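Local coordinates for mandelate racemase/muconate lactonizing enzyme family protein (Sulfitobacter sp. NAS-14.1, PDB 3T4W) that is of unknown substrate specificity but probably acts as a lyase of the mandelate racemase/muconate lactonizing branch of the enolase superfamily, at residues F363-L367 and I368-I372. Numbering follows the deposited sequence.
Sequences FHDQL and IKSTI
D365 and S370 meet where the short helix 362-367 runs out and the chain turns back on itself. The backbone N of S370 gives a hydrogen bond of 2.7 Å to the carbonyl O of D365, and inside that loop the N of K369 reaches the O of Q366 at 3.1 Å. S370 N lies 31° off the carbonyl plane of D365, whereas K369 N stands well above that of Q366. A weak third bond, from I368 N, also ends on D365 O, so this oxygen receives two backbone N-H groups. K369 and S370 both have positive phi and form the middle of a type I' turn from I368 to T371. Lysine suits its exposed place because its long chain can run out into solvent, with a weak, long ion pair to E390.

D365 turns CG anti to its own N (chi1 -180°), which brings the carboxylate to S370; OG lies 2.7 Å from both OD1 and OD2, so the carboxylate straddles the hydroxyl. Without this carboxylate, as with an alanine here, S370 OG would probably lose the acceptor that ties it to the helix. Small and polar, serine suits a place so near the carboxylate. I368 lays CG1 3.6 Å from H364 O and, with L367, packs on P337 of helix 337-349, as suits aliphatic residues on the buried side of the helix end. T371 OG1 donates to I368 O at 2.9 Å in the carbonyl plane, beside the bond from T371 N. Together the paired backbone bonds and positive-phi K369 as C-prime residue make a Schellman motif, here ending a helix in the enolase C-terminal domain-like region, before strand 378-380.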
loop_
_atom_site.group_PDB
_atom_site.type_symbol
_atom_site.label_atom_id
_atom_site.label_comp_id
_atom_site.label_asym_id
_atom_site.label_seq_id
_atom_site.Cartn_x
_atom_site.Cartn_y
_atom_site.Cartn_z
ATOM N N PHE A 363 31.752 -41.125 3.699
ATOM C CA PHE A 363 32.770 -40.135 3.362
ATOM C C PHE A 363 32.699 -38.867 4.220
ATOM O O PHE A 363 33.732 -38.351 4.658
ATOM C CB PHE A 363 32.749 -39.780 1.872
ATOM C CG PHE A 363 33.996 -39.084 1.410
ATOM C CD1 PHE A 363 35.220 -39.744 1.427
ATOM C CD2 PHE A 363 33.957 -37.770 0.977
ATOM C CE1 PHE A 363 36.374 -39.108 1.012
ATOM C CE2 PHE A 363 35.112 -37.129 0.561
ATOM C CZ PHE A 363 36.319 -37.798 0.578
ATOM N N HIS A 364 31.487 -38.359 4.435
ATOM C CA HIS A 364 31.274 -37.231 5.342
ATOM C C HIS A 364 31.899 -37.531 6.698
ATOM O O HIS A 364 32.706 -36.758 7.224
ATOM C CB HIS A 364 29.778 -36.974 5.537
ATOM C CG HIS A 364 29.184 -36.058 4.517
ATOM N ND1 HIS A 364 28.602 -36.516 3.355
ATOM C CD2 HIS A 364 29.084 -34.707 4.482
ATOM C CE1 HIS A 364 28.169 -35.488 2.649
ATOM N NE2 HIS A 364 28.447 -34.379 3.311
ATOM N N ASP A 365 31.512 -38.670 7.255
ATOM C CA ASP A 365 31.959 -39.063 8.571
ATOM C C ASP A 365 33.487 -39.123 8.653
ATOM O O ASP A 365 34.084 -38.548 9.560
ATOM C CB ASP A 365 31.330 -40.404 8.961
ATOM C CG ASP A 365 31.760 -40.870 10.332
ATOM O OD1 ASP A 365 31.546 -40.120 11.312
ATOM O OD2 ASP A 365 32.303 -41.991 10.430
ATOM N N GLN A 366 34.121 -39.804 7.703
ATOM C CA GLN A 366 35.559 -40.042 7.804
ATOM C C GLN A 366 36.396 -38.820 7.440
ATOM O O GLN A 366 37.535 -38.687 7.877
ATOM C CB GLN A 366 35.985 -41.270 6.991
ATOM C CG GLN A 366 35.584 -41.239 5.536
ATOM C CD GLN A 366 35.331 -42.636 4.978
ATOM O OE1 GLN A 366 35.457 -43.634 5.692
ATOM N NE2 GLN A 366 34.956 -42.707 3.702
ATOM N N LEU A 367 35.827 -37.921 6.654
ATOM C CA LEU A 367 36.549 -36.721 6.268
ATOM C C LEU A 367 36.808 -35.836 7.483
ATOM O O LEU A 367 37.673 -34.964 7.461
ATOM C CB LEU A 367 35.777 -35.954 5.203
ATOM C CG LEU A 367 36.538 -34.768 4.625
ATOM C CD1 LEU A 367 37.855 -35.243 4.027
ATOM C CD2 LEU A 367 35.682 -34.033 3.594
ATOM N N ILE A 368 36.051 -36.067 8.547
ATOM C CA ILE A 368 36.277 -35.347 9.790
ATOM C C ILE A 368 36.439 -36.329 10.954
ATOM O O ILE A 368 36.046 -36.043 12.092
ATOM C CB ILE A 368 35.151 -34.324 10.069
ATOM C CG1 ILE A 368 33.799 -35.025 10.205
ATOM C CG2 ILE A 368 35.096 -33.282 8.967
ATOM C CD1 ILE A 368 32.710 -34.131 10.770
ATOM N N LYS A 369 37.018 -37.488 10.648
ATOM C CA LYS A 369 37.235 -38.551 11.625
ATOM C C LYS A 369 36.105 -38.677 12.651
ATOM O O LYS A 369 36.354 -38.891 13.839
ATOM C CB LYS A 369 38.572 -38.363 12.348
ATOM C CG LYS A 369 39.778 -38.314 11.444
ATOM C CD LYS A 369 41.053 -38.323 12.273
ATOM C CE LYS A 369 42.291 -38.134 11.414
ATOM N NZ LYS A 369 42.305 -36.771 10.823
ATOM N N SER A 370 34.871 -38.527 12.191
ATOM C CA SER A 370 33.696 -38.716 13.041
ATOM C C SER A 370 33.619 -37.773 14.251
ATOM O O SER A 370 32.962 -38.093 15.235
ATOM C CB SER A 370 33.620 -40.169 13.518
ATOM O OG SER A 370 33.799 -41.062 12.433
ATOM N N THR A 371 34.271 -36.615 14.173
ATOM C CA THR A 371 34.322 -35.704 15.317
ATOM C C THR A 371 32.976 -35.059 15.634
ATOM O O THR A 371 32.686 -34.742 16.786
ATOM C CB THR A 371 35.390 -34.611 15.141
ATOM O OG1 THR A 371 35.204 -33.947 13.884
ATOM C CG2 THR A 371 36.787 -35.228 15.200
ATOM N N ILE A 372 32.162 -34.856 14.605
ATOM C CA ILE A 372 30.795 -34.414 14.806
ATOM C C ILE A 372 29.866 -35.422 14.145
ATOM O O ILE A 372 30.105 -35.842 13.016
ATOM C CB ILE A 372 30.564 -33.024 14.209
ATOM C CG1 ILE A 372 31.556 -32.019 14.802
ATOM C CG2 ILE A 372 29.152 -32.575 14.472
ATOM C CD1 ILE A 372 31.230 -30.576 14.473
#